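PDB 5XOM: glycosaminoglycan xylosylkinase from Hydra vulgaris, which probably phosphorylates a xylose residue in the glycosaminoglycan-protein linkage region, as Fam20B-type sugar kinases do. Local coordinates for residues A[134-139]-A[151-156]; A[145-150]-A[292-297]; A[299-304]-A[362-367]. All coordinates share one frame; numbering follows the deposited sequence.

Contact 1 of 3, residues A[134-139]-A[151-156]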
ATOM      1  N   ALA A 134     -11.214 -17.959  15.819  1.00 23.10           N
ATOM      2  CA  ALA A 134      -9.792 -17.872  16.125  1.00 22.17           C
ATOM      3  C   ALA A 134      -8.972 -17.597  14.871  1.00 22.03           C
ATOM      4  O   ALA A 134      -7.987 -16.852  14.927  1.00 20.96           O
ATOM      5  CB  ALA A 134      -9.321 -19.159  16.802  1.00 18.52           C
ATOM      6  N   GLU A 135      -9.359 -18.190  13.732  1.00 17.91           N
ATOM      7  CA  GLU A 135      -8.657 -17.912  12.481  1.00 23.17           C
ATOM      8  C   GLU A 135      -8.737 -16.434  12.131  1.00 22.09           C
ATOM      9  O   GLU A 135      -7.747 -15.840  11.692  1.00 20.50           O
ATOM     10  CB  GLU A 135      -9.229 -18.751  11.328  1.00 20.56           C
ATOM     11  CG  GLU A 135      -8.939 -20.251  11.398  1.00 27.42           C
ATOM     12  CD  GLU A 135      -7.539 -20.647  10.907  1.00 32.60           C
ATOM     13  OE1 GLU A 135      -6.641 -19.780  10.791  1.00 24.82           O
ATOM     14  OE2 GLU A 135      -7.339 -21.851  10.635  1.00 27.02           O
ATOM     15  N   ILE A 136      -9.913 -15.827  12.311  1.00 21.60           N
ATOM     16  CA  ILE A 136     -10.079 -14.405  12.020  1.00 21.85           C
ATOM     17  C   ILE A 136      -9.201 -13.567  12.940  1.00 22.53           C
ATOM     18  O   ILE A 136      -8.468 -12.679  12.490  1.00 20.81           O
ATOM     19  CB  ILE A 136     -11.559 -14.006  12.139  1.00 22.78           C
ATOM     20  CG1 ILE A 136     -12.394 -14.791  11.127  1.00 17.21           C
ATOM     21  CG2 ILE A 136     -11.729 -12.508  11.915  1.00 18.97           C
ATOM     22  CD1 ILE A 136     -13.863 -14.754  11.407  1.00 16.98           C
ATOM     23  N   ALA A 137      -9.265 -13.838  14.246  1.00 18.05           N
ATOM     24  CA  ALA A 137      -8.483 -13.059  15.198  1.00 21.05           C
ATOM     25  C   ALA A 137      -6.988 -13.247  14.970  1.00 21.39           C
ATOM     26  O   ALA A 137      -6.219 -12.284  15.033  1.00 20.67           O
ATOM     27  CB  ALA A 137      -8.865 -13.436  16.625  1.00 17.81           C
ATOM     28  N   ALA A 138      -6.559 -14.479  14.686  1.00 24.99           N
ATOM     29  CA  ALA A 138      -5.136 -14.732  14.481  1.00 22.22           C
ATOM     30  C   ALA A 138      -4.616 -14.013  13.239  1.00 20.84           C
ATOM     31  O   ALA A 138      -3.485 -13.518  13.227  1.00 21.07           O
ATOM     32  CB  ALA A 138      -4.882 -16.236  14.375  1.00 18.81           C
ATOM     33  N   PHE A 139      -5.427 -13.939  12.183  1.00 24.28           N
ATOM     34  CA  PHE A 139      -4.974 -13.251  10.983  1.00 22.86           C
ATOM     35  C   PHE A 139      -4.775 -11.759  11.238  1.00 19.45           C
ATOM     36  O   PHE A 139      -3.740 -11.194  10.868  1.00 24.75           O
ATOM     37  CB  PHE A 139      -5.957 -13.488   9.836  1.00 21.45           C
ATOM     38  CG  PHE A 139      -5.920 -12.426   8.785  1.00 23.69           C
ATOM     39  CD1 PHE A 139      -4.810 -12.269   7.966  1.00 23.33           C
ATOM     40  CD2 PHE A 139      -7.005 -11.585   8.605  1.00 20.20           C
ATOM     41  CE1 PHE A 139      -4.780 -11.282   6.999  1.00 26.36           C
ATOM     42  CE2 PHE A 139      -6.986 -10.598   7.639  1.00 24.51           C
ATOM     43  CZ  PHE A 139      -5.873 -10.444   6.835  1.00 26.86           C
ATOM     44  N   PRO A 151      -2.310 -16.058   5.866  1.00 23.86           N
ATOM     45  CA  PRO A 151      -3.178 -15.815   4.721  1.00 25.15           C
ATOM     46  C   PRO A 151      -4.482 -15.054   5.174  1.00 20.93           C
ATOM     47  O   PRO A 151      -4.918 -15.252   6.301  1.00 21.54           O
ATOM     48  CB  PRO A 151      -3.523 -17.203   4.188  1.00 22.27           C
ATOM     49  CG  PRO A 151      -2.791 -18.174   5.017  1.00 26.41           C
ATOM     50  CD  PRO A 151      -2.165 -17.494   6.179  1.00 23.71           C
ATOM     51  N   PRO A 152      -5.009 -14.234   4.291  1.00 23.75           N
ATOM     52  CA  PRO A 152      -6.254 -13.497   4.638  1.00 19.13           C
ATOM     53  C   PRO A 152      -7.401 -14.411   5.061  1.00 21.60           C
ATOM     54  O   PRO A 152      -7.637 -15.472   4.478  1.00 23.88           O
ATOM     55  CB  PRO A 152      -6.581 -12.752   3.337  1.00 18.22           C
ATOM     56  CG  PRO A 152      -5.256 -12.554   2.661  1.00 22.15           C
ATOM     57  CD  PRO A 152      -4.297 -13.623   3.156  1.00 19.74           C
ATOM     58  N   VAL A 153      -8.132 -13.968   6.088  1.00 21.36           N
ATOM     59  CA  VAL A 153      -9.289 -14.674   6.640  1.00 19.76           C
ATOM     60  C   VAL A 153     -10.455 -13.702   6.761  1.00 19.45           C
ATOM     61  O   VAL A 153     -10.284 -12.570   7.226  1.00 18.51           O
ATOM     62  CB  VAL A 153      -8.973 -15.288   8.018  1.00 17.04           C
ATOM     63  CG1 VAL A 153     -10.171 -16.080   8.534  1.00 17.25           C
ATOM     64  CG2 VAL A 153      -7.708 -16.155   7.959  1.00 17.48           C
ATOM     65  N   VAL A 154     -11.652 -14.153   6.387  1.00 20.31           N
ATOM     66  CA  VAL A 154     -12.860 -13.357   6.571  1.00 18.36           C
ATOM     67  C   VAL A 154     -13.965 -14.221   7.168  1.00 24.21           C
ATOM     68  O   VAL A 154     -14.075 -15.418   6.867  1.00 20.35           O
ATOM     69  CB  VAL A 154     -13.328 -12.716   5.244  1.00 22.96           C
ATOM     70  CG1 VAL A 154     -14.177 -13.686   4.424  1.00 16.74           C
ATOM     71  CG2 VAL A 154     -14.103 -11.477   5.524  1.00 29.17           C
ATOM     72  N   GLY A 155     -14.767 -13.610   8.042  1.00 22.81           N
ATOM     73  CA  GLY A 155     -15.980 -14.243   8.502  1.00 16.27           C
ATOM     74  C   GLY A 155     -17.095 -14.090   7.487  1.00 20.56           C
ATOM     75  O   GLY A 155     -17.137 -13.137   6.708  1.00 19.87           O
ATOM     76  N   ARG A 156     -17.999 -15.067   7.470  1.00 19.11           N
ATOM     77  CA  ARG A 156     -19.093 -14.979   6.519  1.00 17.43           C
ATOM     78  C   ARG A 156     -20.252 -15.862   6.947  1.00 16.96           C
ATOM     79  O   ARG A 156     -20.039 -16.955   7.474  1.00 26.63           O
ATOM     80  CB  ARG A 156     -18.614 -15.396   5.134  1.00 16.77           C
ATOM     81  CG  ARG A 156     -19.679 -15.325   4.084  1.00 21.59           C
ATOM     82  CD  ARG A 156     -19.029 -15.376   2.712  1.00 21.68           C
ATOM     83  NE  ARG A 156     -19.973 -15.729   1.664  1.00 27.83           N
ATOM     84  CZ  ARG A 156     -19.664 -15.768   0.376  1.00 26.69           C
ATOM     85  NH1 ARG A 156     -18.435 -15.472  -0.063  1.00 27.16           N
ATOM     86  NH2 ARG A 156     -20.592 -16.094  -0.520  1.00 26.31           N
TER

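Contact 2 of 3, residues A[145-150]-A[292-297]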
ATOM      1  N   LEU A 145       0.875  -7.307  14.714  1.00 29.83           N
ATOM      2  CA  LEU A 145       2.215  -7.476  15.257  1.00 29.33           C
ATOM      3  C   LEU A 145       3.310  -7.352  14.206  1.00 26.92           C
ATOM      4  O   LEU A 145       4.492  -7.446  14.560  1.00 26.26           O
ATOM      5  CB  LEU A 145       2.347  -8.831  15.956  1.00 27.95           C
ATOM      6  CG  LEU A 145       1.455  -9.122  17.158  1.00 35.45           C
ATOM      7  CD1 LEU A 145       1.557 -10.595  17.539  1.00 29.67           C
ATOM      8  CD2 LEU A 145       1.821  -8.210  18.329  1.00 30.76           C
ATOM      9  N   GLY A 146       2.958  -7.140  12.938  1.00 26.93           N
ATOM     10  CA  GLY A 146       3.957  -6.951  11.904  1.00 25.49           C
ATOM     11  C   GLY A 146       4.607  -8.214  11.394  1.00 33.68           C
ATOM     12  O   GLY A 146       5.654  -8.134  10.745  1.00 34.08           O
ATOM     13  N   PHE A 147       4.033  -9.386  11.676  1.00 32.52           N
ATOM     14  CA  PHE A 147       4.586 -10.625  11.137  1.00 30.19           C
ATOM     15  C   PHE A 147       4.247 -10.781   9.655  1.00 28.37           C
ATOM     16  O   PHE A 147       5.108 -11.154   8.853  1.00 24.09           O
ATOM     17  CB  PHE A 147       4.078 -11.828  11.936  1.00 25.53           C
ATOM     18  CG  PHE A 147       4.678 -11.949  13.309  1.00 29.06           C
ATOM     19  CD1 PHE A 147       6.046 -11.836  13.499  1.00 38.86           C
ATOM     20  CD2 PHE A 147       3.874 -12.175  14.413  1.00 32.76           C
ATOM     21  CE1 PHE A 147       6.602 -11.949  14.764  1.00 32.98           C
ATOM     22  CE2 PHE A 147       4.425 -12.293  15.681  1.00 27.02           C
ATOM     23  CZ  PHE A 147       5.792 -12.177  15.853  1.00 29.44           C
ATOM     24  N   TYR A 148       2.992 -10.513   9.281  1.00 24.86           N
ATOM     25  CA  TYR A 148       2.523 -10.586   7.894  1.00 25.96           C
ATOM     26  C   TYR A 148       2.762 -11.969   7.273  1.00 30.14           C
ATOM     27  O   TYR A 148       3.104 -12.090   6.096  1.00 29.88           O
ATOM     28  CB  TYR A 148       3.152  -9.476   7.036  1.00 29.39           C
ATOM     29  CG  TYR A 148       2.778  -8.074   7.508  1.00 26.79           C
ATOM     30  CD1 TYR A 148       1.486  -7.586   7.341  1.00 23.07           C
ATOM     31  CD2 TYR A 148       3.711  -7.248   8.129  1.00 31.04           C
ATOM     32  CE1 TYR A 148       1.131  -6.323   7.780  1.00 25.85           C
ATOM     33  CE2 TYR A 148       3.364  -5.976   8.570  1.00 26.28           C
ATOM     34  CZ  TYR A 148       2.075  -5.522   8.393  1.00 29.86           C
ATOM     35  OH  TYR A 148       1.727  -4.267   8.836  1.00 29.82           O
ATOM     36  N   ARG A 149       2.538 -13.027   8.057  1.00 25.13           N
ATOM     37  CA  ARG A 149       2.768 -14.407   7.639  1.00 26.69           C
ATOM     38  C   ARG A 149       1.509 -15.253   7.593  1.00 26.68           C
ATOM     39  O   ARG A 149       1.617 -16.484   7.481  1.00 26.22           O
ATOM     40  CB  ARG A 149       3.763 -15.076   8.575  1.00 29.03           C
ATOM     41  CG  ARG A 149       5.003 -14.312   8.635  1.00 39.03           C
ATOM     42  CD  ARG A 149       5.965 -14.751   9.688  1.00 31.25           C
ATOM     43  NE  ARG A 149       6.843 -13.613   9.868  1.00 33.43           N
ATOM     44  CZ  ARG A 149       7.886 -13.567  10.667  1.00 27.56           C
ATOM     45  NH1 ARG A 149       8.264 -14.617  11.404  1.00 27.24           N
ATOM     46  NH2 ARG A 149       8.584 -12.444  10.713  1.00 39.81           N
ATOM     47  N   ALA A 150       0.339 -14.647   7.744  1.00 26.35           N
ATOM     48  CA  ALA A 150      -0.920 -15.372   7.772  1.00 19.45           C
ATOM     49  C   ALA A 150      -1.745 -15.053   6.532  1.00 26.05           C
ATOM     50  O   ALA A 150      -1.864 -13.876   6.170  1.00 25.57           O
ATOM     51  CB  ALA A 150      -1.717 -15.011   9.031  1.00 19.12           C
ATOM     52  N   VAL A 292       8.656 -19.509   7.721  1.00 28.58           N
ATOM     53  CA  VAL A 292       7.578 -20.271   8.343  1.00 28.39           C
ATOM     54  C   VAL A 292       6.321 -19.411   8.374  1.00 30.20           C
ATOM     55  O   VAL A 292       6.353 -18.253   8.811  1.00 28.33           O
ATOM     56  CB  VAL A 292       7.979 -20.712   9.760  1.00 30.22           C
ATOM     57  CG1 VAL A 292       6.860 -21.533  10.420  1.00 25.76           C
ATOM     58  CG2 VAL A 292       9.296 -21.471   9.731  1.00 31.39           C
ATOM     59  N   ILE A 293       5.207 -19.960   7.880  1.00 27.70           N
ATOM     60  CA  ILE A 293       3.982 -19.184   7.736  1.00 25.85           C
ATOM     61  C   ILE A 293       3.003 -19.592   8.823  1.00 30.97           C
ATOM     62  O   ILE A 293       3.035 -20.712   9.343  1.00 29.70           O
ATOM     63  CB  ILE A 293       3.347 -19.325   6.334  1.00 26.52           C
ATOM     64  CG1 ILE A 293       3.049 -20.789   6.002  1.00 32.40           C
ATOM     65  CG2 ILE A 293       4.230 -18.692   5.273  1.00 29.29           C
ATOM     66  CD1 ILE A 293       2.293 -20.962   4.703  1.00 35.82           C
ATOM     67  N   HIS A 294       2.119 -18.657   9.168  1.00 29.10           N
ATOM     68  CA  HIS A 294       1.095 -18.867  10.191  1.00 29.24           C
ATOM     69  C   HIS A 294      -0.160 -19.384   9.504  1.00 25.31           C
ATOM     70  O   HIS A 294      -1.153 -18.678   9.296  1.00 23.63           O
ATOM     71  CB  HIS A 294       0.838 -17.591  10.963  1.00 27.52           C
ATOM     72  CG  HIS A 294       2.065 -17.111  11.725  1.00 29.99           C
ATOM     73  ND1 HIS A 294       2.225 -15.783  12.128  1.00 28.46           N
ATOM     74  CD2 HIS A 294       3.162 -17.792  12.153  1.00 23.40           C
ATOM     75  CE1 HIS A 294       3.370 -15.680  12.763  1.00 27.34           C
ATOM     76  NE2 HIS A 294       3.948 -16.876  12.787  1.00 30.23           N
ATOM     77  N   LEU A 295      -0.114 -20.662   9.149  1.00 29.09           N
ATOM     78  CA  LEU A 295      -1.202 -21.328   8.445  1.00 31.19           C
ATOM     79  C   LEU A 295      -1.869 -22.323   9.393  1.00 32.56           C
ATOM     80  O   LEU A 295      -1.187 -23.017  10.157  1.00 32.84           O
ATOM     81  CB  LEU A 295      -0.665 -22.003   7.178  1.00 29.67           C
ATOM     82  CG  LEU A 295      -1.611 -22.836   6.333  1.00 38.89           C
ATOM     83  CD1 LEU A 295      -2.711 -21.923   5.838  1.00 40.53           C
ATOM     84  CD2 LEU A 295      -0.828 -23.402   5.154  1.00 44.43           C
ATOM     85  N   ASP A 296      -3.203 -22.344   9.371  1.00 32.23           N
ATOM     86  CA  ASP A 296      -4.030 -23.113  10.297  1.00 32.33           C
ATOM     87  C   ASP A 296      -3.774 -22.687  11.739  1.00 31.43           C
ATOM     88  O   ASP A 296      -3.035 -23.350  12.476  1.00 29.11           O
ATOM     89  CB  ASP A 296      -3.791 -24.620  10.141  1.00 36.65           C
ATOM     90  CG  ASP A 296      -4.753 -25.468  10.979  1.00 62.34           C
ATOM     91  OD1 ASP A 296      -4.789 -26.701  10.767  1.00 73.53           O
ATOM     92  OD2 ASP A 296      -5.483 -24.919  11.840  1.00 65.04           O
ATOM     93  N   ASN A 297      -4.402 -21.592  12.156  1.00 26.32           N
ATOM     94  CA  ASN A 297      -4.243 -21.058  13.502  1.00 26.87           C
ATOM     95  C   ASN A 297      -5.497 -21.252  14.347  1.00 27.58           C
ATOM     96  O   ASN A 297      -5.676 -20.552  15.348  1.00 25.40           O
ATOM     97  CB  ASN A 297      -3.867 -19.577  13.439  1.00 23.01           C
ATOM     98  CG  ASN A 297      -2.722 -19.305  12.482  1.00 27.94           C
ATOM     99  OD1 ASN A 297      -1.685 -19.963  12.538  1.00 28.74           O
ATOM    100  ND2 ASN A 297      -2.907 -18.327  11.591  1.00 24.88           N
TER
HETATM  101  O   HOH W   1       7.689 -17.483  11.168  1.00 29.41           O

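Contact 3 of 3, residues A[299-304]-A[362-367]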
ATOM      1  N   LYS A 299      -6.774 -23.675  16.289  1.00 25.31           N
ATOM      2  CA  LYS A 299      -6.845 -24.334  17.591  1.00 30.03           C
ATOM      3  C   LYS A 299      -6.260 -23.405  18.650  1.00 27.91           C
ATOM      4  O   LYS A 299      -5.265 -23.674  19.322  1.00 29.34           O
ATOM      5  CB  LYS A 299      -6.134 -25.681  17.555  1.00 28.46           C
ATOM      6  CG  LYS A 299      -6.640 -26.627  18.636  1.00 42.69           C
ATOM      7  CD  LYS A 299      -7.771 -27.507  18.128  1.00 45.42           C
ATOM      8  CE  LYS A 299      -7.246 -28.556  17.178  1.00 46.06           C
ATOM      9  NZ  LYS A 299      -6.305 -29.456  17.899  1.00 57.40           N
ATOM     10  N   SER A 300      -6.955 -22.285  18.800  1.00 23.59           N
ATOM     11  CA  SER A 300      -6.510 -21.211  19.666  1.00 24.58           C
ATOM     12  C   SER A 300      -7.744 -20.544  20.254  1.00 21.21           C
ATOM     13  O   SER A 300      -8.884 -20.874  19.900  1.00 19.74           O
ATOM     14  CB  SER A 300      -5.605 -20.237  18.893  1.00 24.63           C
ATOM     15  OG  SER A 300      -6.269 -19.710  17.761  1.00 36.06           O
ATOM     16  N   PHE A 301      -7.504 -19.607  21.172  1.00 23.77           N
ATOM     17  CA  PHE A 301      -8.573 -18.925  21.907  1.00 20.07           C
ATOM     18  C   PHE A 301      -9.601 -19.927  22.438  1.00 24.58           C
ATOM     19  O   PHE A 301     -10.814 -19.740  22.310  1.00 23.48           O
ATOM     20  CB  PHE A 301      -9.234 -17.845  21.046  1.00 19.23           C
ATOM     21  CG  PHE A 301      -8.287 -16.736  20.638  1.00 27.65           C
ATOM     22  CD1 PHE A 301      -7.905 -15.757  21.553  1.00 19.50           C
ATOM     23  CD2 PHE A 301      -7.791 -16.664  19.343  1.00 19.01           C
ATOM     24  CE1 PHE A 301      -7.033 -14.734  21.184  1.00 25.56           C
ATOM     25  CE2 PHE A 301      -6.918 -15.643  18.963  1.00 19.05           C
ATOM     26  CZ  PHE A 301      -6.536 -14.679  19.888  1.00 24.51           C
ATOM     27  N   GLY A 302      -9.102 -21.008  23.038  1.00 23.69           N
ATOM     28  CA  GLY A 302      -9.956 -21.995  23.668  1.00 27.15           C
ATOM     29  C   GLY A 302     -10.221 -21.702  25.134  1.00 27.32           C
ATOM     30  O   GLY A 302     -11.286 -22.056  25.640  1.00 30.88           O
ATOM     31  N   ASN A 303      -9.282 -21.034  25.824  1.00 24.83           N
ATOM     32  CA  ASN A 303      -9.473 -20.732  27.239  1.00 21.43           C
ATOM     33  C   ASN A 303      -8.786 -19.413  27.571  1.00 21.61           C
ATOM     34  O   ASN A 303      -7.557 -19.315  27.533  1.00 24.84           O
ATOM     35  CB  ASN A 303      -8.954 -21.861  28.139  1.00 28.14           C
ATOM     36  CG  ASN A 303      -9.167 -21.581  29.636  1.00 26.85           C
ATOM     37  OD1 ASN A 303      -9.357 -20.438  30.077  1.00 30.90           O
ATOM     38  ND2 ASN A 303      -9.253 -22.656  30.402  1.00 24.80           N
ATOM     39  N   PRO A 304      -9.549 -18.375  27.913  1.00 24.18           N
ATOM     40  CA  PRO A 304      -8.955 -17.055  28.160  1.00 21.67           C
ATOM     41  C   PRO A 304      -8.297 -16.924  29.524  1.00 26.12           C
ATOM     42  O   PRO A 304      -7.720 -15.869  29.811  1.00 22.92           O
ATOM     43  CB  PRO A 304     -10.170 -16.126  28.061  1.00 28.47           C
ATOM     44  CG  PRO A 304     -11.297 -16.979  28.582  1.00 27.61           C
ATOM     45  CD  PRO A 304     -11.012 -18.375  28.111  1.00 25.82           C
ATOM     46  N   LEU A 362      -8.374  -9.536  26.788  1.00 25.65           N
ATOM     47  CA  LEU A 362      -7.503  -9.241  27.912  1.00 25.95           C
ATOM     48  C   LEU A 362      -6.465 -10.333  28.142  1.00 27.53           C
ATOM     49  O   LEU A 362      -5.401 -10.055  28.697  1.00 26.86           O
ATOM     50  CB  LEU A 362      -8.340  -9.001  29.175  1.00 32.97           C
ATOM     51  CG  LEU A 362      -9.227  -7.768  28.966  1.00 47.18           C
ATOM     52  CD1 LEU A 362     -10.265  -7.639  30.072  1.00 45.80           C
ATOM     53  CD2 LEU A 362      -8.364  -6.499  28.838  1.00 48.83           C
ATOM     54  N   ALA A 363      -6.739 -11.566  27.723  1.00 23.11           N
ATOM     55  CA  ALA A 363      -5.706 -12.596  27.804  1.00 28.64           C
ATOM     56  C   ALA A 363      -4.512 -12.246  26.922  1.00 26.94           C
ATOM     57  O   ALA A 363      -3.361 -12.531  27.274  1.00 28.12           O
ATOM     58  CB  ALA A 363      -6.295 -13.955  27.415  1.00 22.10           C
ATOM     59  N   LEU A 364      -4.777 -11.631  25.763  1.00 23.50           N
ATOM     60  CA  LEU A 364      -3.713 -11.146  24.881  1.00 27.81           C
ATOM     61  C   LEU A 364      -2.781 -10.182  25.605  1.00 28.00           C
ATOM     62  O   LEU A 364      -1.554 -10.328  25.556  1.00 35.56           O
ATOM     63  CB  LEU A 364      -4.337 -10.449  23.675  1.00 22.47           C
ATOM     64  CG  LEU A 364      -4.880 -11.368  22.597  1.00 33.49           C
ATOM     65  CD1 LEU A 364      -5.553 -10.532  21.540  1.00 29.94           C
ATOM     66  CD2 LEU A 364      -3.765 -12.231  22.009  1.00 31.48           C
ATOM     67  N   ASP A 365      -3.350  -9.169  26.265  1.00 30.02           N
ATOM     68  CA  ASP A 365      -2.526  -8.184  26.958  1.00 31.71           C
ATOM     69  C   ASP A 365      -1.764  -8.823  28.104  1.00 31.41           C
ATOM     70  O   ASP A 365      -0.596  -8.488  28.344  1.00 31.78           O
ATOM     71  CB  ASP A 365      -3.395  -7.035  27.471  1.00 26.68           C
ATOM     72  CG  ASP A 365      -4.122  -6.322  26.355  1.00 38.68           C
ATOM     73  OD1 ASP A 365      -5.228  -5.796  26.608  1.00 43.11           O
ATOM     74  OD2 ASP A 365      -3.597  -6.278  25.225  1.00 43.17           O
ATOM     75  N   ARG A 366      -2.408  -9.740  28.831  1.00 34.76           N
ATOM     76  CA  ARG A 366      -1.714 -10.458  29.895  1.00 25.37           C
ATOM     77  C   ARG A 366      -0.544 -11.260  29.344  1.00 28.24           C
ATOM     78  O   ARG A 366       0.552 -11.252  29.915  1.00 26.91           O
ATOM     79  CB  ARG A 366      -2.693 -11.371  30.637  1.00 27.72           C
ATOM     80  CG  ARG A 366      -2.087 -12.077  31.841  1.00 28.06           C
ATOM     81  CD  ARG A 366      -3.141 -12.884  32.603  1.00 32.28           C
ATOM     82  NE  ARG A 366      -3.624 -13.996  31.796  1.00 27.38           N
ATOM     83  CZ  ARG A 366      -4.855 -14.078  31.302  1.00 32.83           C
ATOM     84  NH1 ARG A 366      -5.734 -13.116  31.547  1.00 24.37           N
ATOM     85  NH2 ARG A 366      -5.203 -15.121  30.558  1.00 23.96           N
ATOM     86  N   ARG A 367      -0.753 -11.950  28.225  1.00 27.34           N
ATOM     87  CA  ARG A 367       0.301 -12.806  27.696  1.00 29.97           C
ATOM     88  C   ARG A 367       1.429 -12.000  27.064  1.00 28.33           C
ATOM     89  O   ARG A 367       2.573 -12.466  27.029  1.00 32.62           O
ATOM     90  CB  ARG A 367      -0.294 -13.783  26.690  1.00 32.74           C
ATOM     91  CG  ARG A 367      -1.149 -14.857  27.333  1.00 32.05           C
ATOM     92  CD  ARG A 367      -2.065 -15.516  26.327  1.00 27.11           C
ATOM     93  NE  ARG A 367      -3.097 -16.289  27.008  1.00 30.56           N
ATOM     94  CZ  ARG A 367      -4.198 -16.747  26.423  1.00 32.65           C
ATOM     95  NH1 ARG A 367      -4.414 -16.512  25.135  1.00 27.43           N
ATOM     96  NH2 ARG A 367      -5.088 -17.439  27.127  1.00 25.23           N
TER
HETATM   97  O   HOH W   2      -7.045 -17.514  24.701  1.00 24.28           O
HETATM   98  O   HOH W   3      -8.549 -13.345  30.353  1.00 22.43           O

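Contact 1 of 3, residues A[134-139]-A[151-156]
Val153 is the knob of this contact, pushed into a hollow of helix 134-139 walled by Glu135, Ile136 and Phe139. Its two methyls divide the work. CG1 lies against the Ile136 side chain, 3.7 Å from Ile136 CG1, and also faces Glu135 CB at 4.0 Å. CG2 fills the other half, 3.7 Å from Phe139 CB and equally near the carbonyl oxygen of Glu135. Ile136 answers with a bump of its own: its chain runs out nearly straight at chi2 (164°), which carries CD1 past Val153 to rest 3.6 Å from Gly155 CA. With no side chain on Gly155, the methyl sits directly on the strand backbone.

At the other end the ring of Phe139 lies flat on the strand's lead-in, one face over the extended backbone where Pro152 passes into Val153. Pro152 CA makes a CH-pi contact 3.8 Å from the centroid of the Phe139 ring, Val153 N lies over the same face, and both are offset toward the rim. Pro151 O approaches Phe139 CD1 to 3.4 Å. The fit is purely one of shape, without hydrogen bonds between the segments. Helix and strand run at 143° to each other, their axes 7.5 Å apart.

Strand 153-159 is an outer strand of the five-stranded antiparallel sheet and pairs with 205-212, whose Ala209 and Ile211 also touch Val153. The carboxylate of Glu135 forms a salt bridge with Lys111 on strand 106-112, an arrangement consistent with the lysine-glutamate pair of protein kinases and with helix 132-144 as the counterpart of their C helix. Beyond the contact, helix 67-79 packs Leu74 against Phe139 and Pro152.

Contact 2 of 3, residues A[145-150]-A[292-297]
Arg149 and Ala150 run beside Ile293 and His294 with CA atoms 4.9 and 4.7 Å apart in the two pairs, joined by the backbone hydrogen bond from His294 N to Arg149 O (2.8 Å).

The His294 ring is the centrepiece. Arg149 CB stands over one face, 4.1 Å from the His294 ring centroid, while Phe147 CD2 lies at the ring's edge, 3.9 Å from His294 CE1. The two aromatic rings form an offset edge-to-face pair, their planes almost perpendicular (88°). Both ring nitrogens are engaged, ND1 with Asp142 OD2 and NE2 with Thr266 OG1, which fixes the ring's rotation. His294 is also the centre of an inverse gamma turn, and its carbonyl oxygen accepts a bond from Asn297 ND2 at 2.9 Å, while Asn297 OD1 accepts from Arg278 NH2.

The chain of Arg149 is extended from CG to NE, CD passing near Val292 O, and its guanidinium lies against Phe147. Phe147 CD1 lies over the centre of one guanidinium face, Arg149 NE bonds Phe147 O at 3.2 Å, and a water links Arg149 NH1 to Val292 O. Asp265 completes the grip with a salt bridge to NH1.

Asp296-Asn297 probably corresponds to the start of the metal-binding Asp-Phe-Gly motif of protein kinases, here Asp-Asn-Ala. The first loop leaves helix 132-144 through a Schellman motif at Gly146 and leads to strand 153-159; the second follows strand 289-292. Helix 259-273 packs against both, stacking Phe269 on His294, and helix 323-334 packs against Phe147.

Contact 3 of 3, residues A[299-304]-A[362-367]
Two guanidinium groups of helix 362-367 meet two successive carbonyls of the loop, Arg367 at Asn303 O and Arg366 at Pro304 O, and both are used edge-on. The Arg367 group has Ala363 CB, one turn back on its own helix, over the centre of one face. In its plane lie Asn303 O and a water; the bond from Arg367 NH2 to Asn303 O is weak (3.1 Å, 129°), while the water accepts from Arg367 NH1 at 2.8 Å. The Arg366 group also receives its partners in plane: NH2 donates to Pro304 O over 2.7 Å at 159°, and a second water accepts from NH1 and donates to the same oxygen. One carbonyl is thus held twice by one guanidinium, directly and through water. The third flat group, the Phe301 ring, offers its edge instead, with Leu364 CD2 4.2 Å from Phe301 CE1 and the two side chains crossing at about a right angle.

Between these, Ala363 CB packs against the loop, 3.4 Å from Pro304 O. The long arms reach differently. Arg367 is extended from CG to NE, whereas Arg366 bends at chi3, turning its head back toward the Pro304 carbonyl. Asp307 ties the two arginines together, one carboxylate oxygen to each NE, so the aspartate probably offsets part of their charge.

The contact joins the loop following Asp296, the probable metal-binding aspartate, to a helix of the kinase-like C-terminal part. Arg367 also gives NH1 to Leu272 O in helix 259-273, whose Leu272 and Phe271 pack against Leu364 and Arg367. Phe301 wedges onward, against Ile273 of that helix and against Ala134 and Ala137 of helix 132-144. The loop therefore fills the angle between those two helices and helix 358-382.

How the contacts relate
All three contacts are largely buried, but contacts 1 and 2 sit nearest the middle of the chain, while contact 3 lies farther out and includes the partly exposed Arg366. Helix 132-144 ties them together: it supplies one side of contact 1, runs into the first loop of contact 2, and receives Ser300 and Phe301 of contact 3 on Ala134 and Ala137. Glu135 OE1 probably bonds Asn297 N, joining contacts 1 and 2, and the 292-297 and 299-304 segments are nearly consecutive. Chemistry shifts accordingly: apolar fit in contact 1, a polar and aromatic network around a histidine in contact 2, and arginine-to-carbonyl bonds with bridging waters in contact 3.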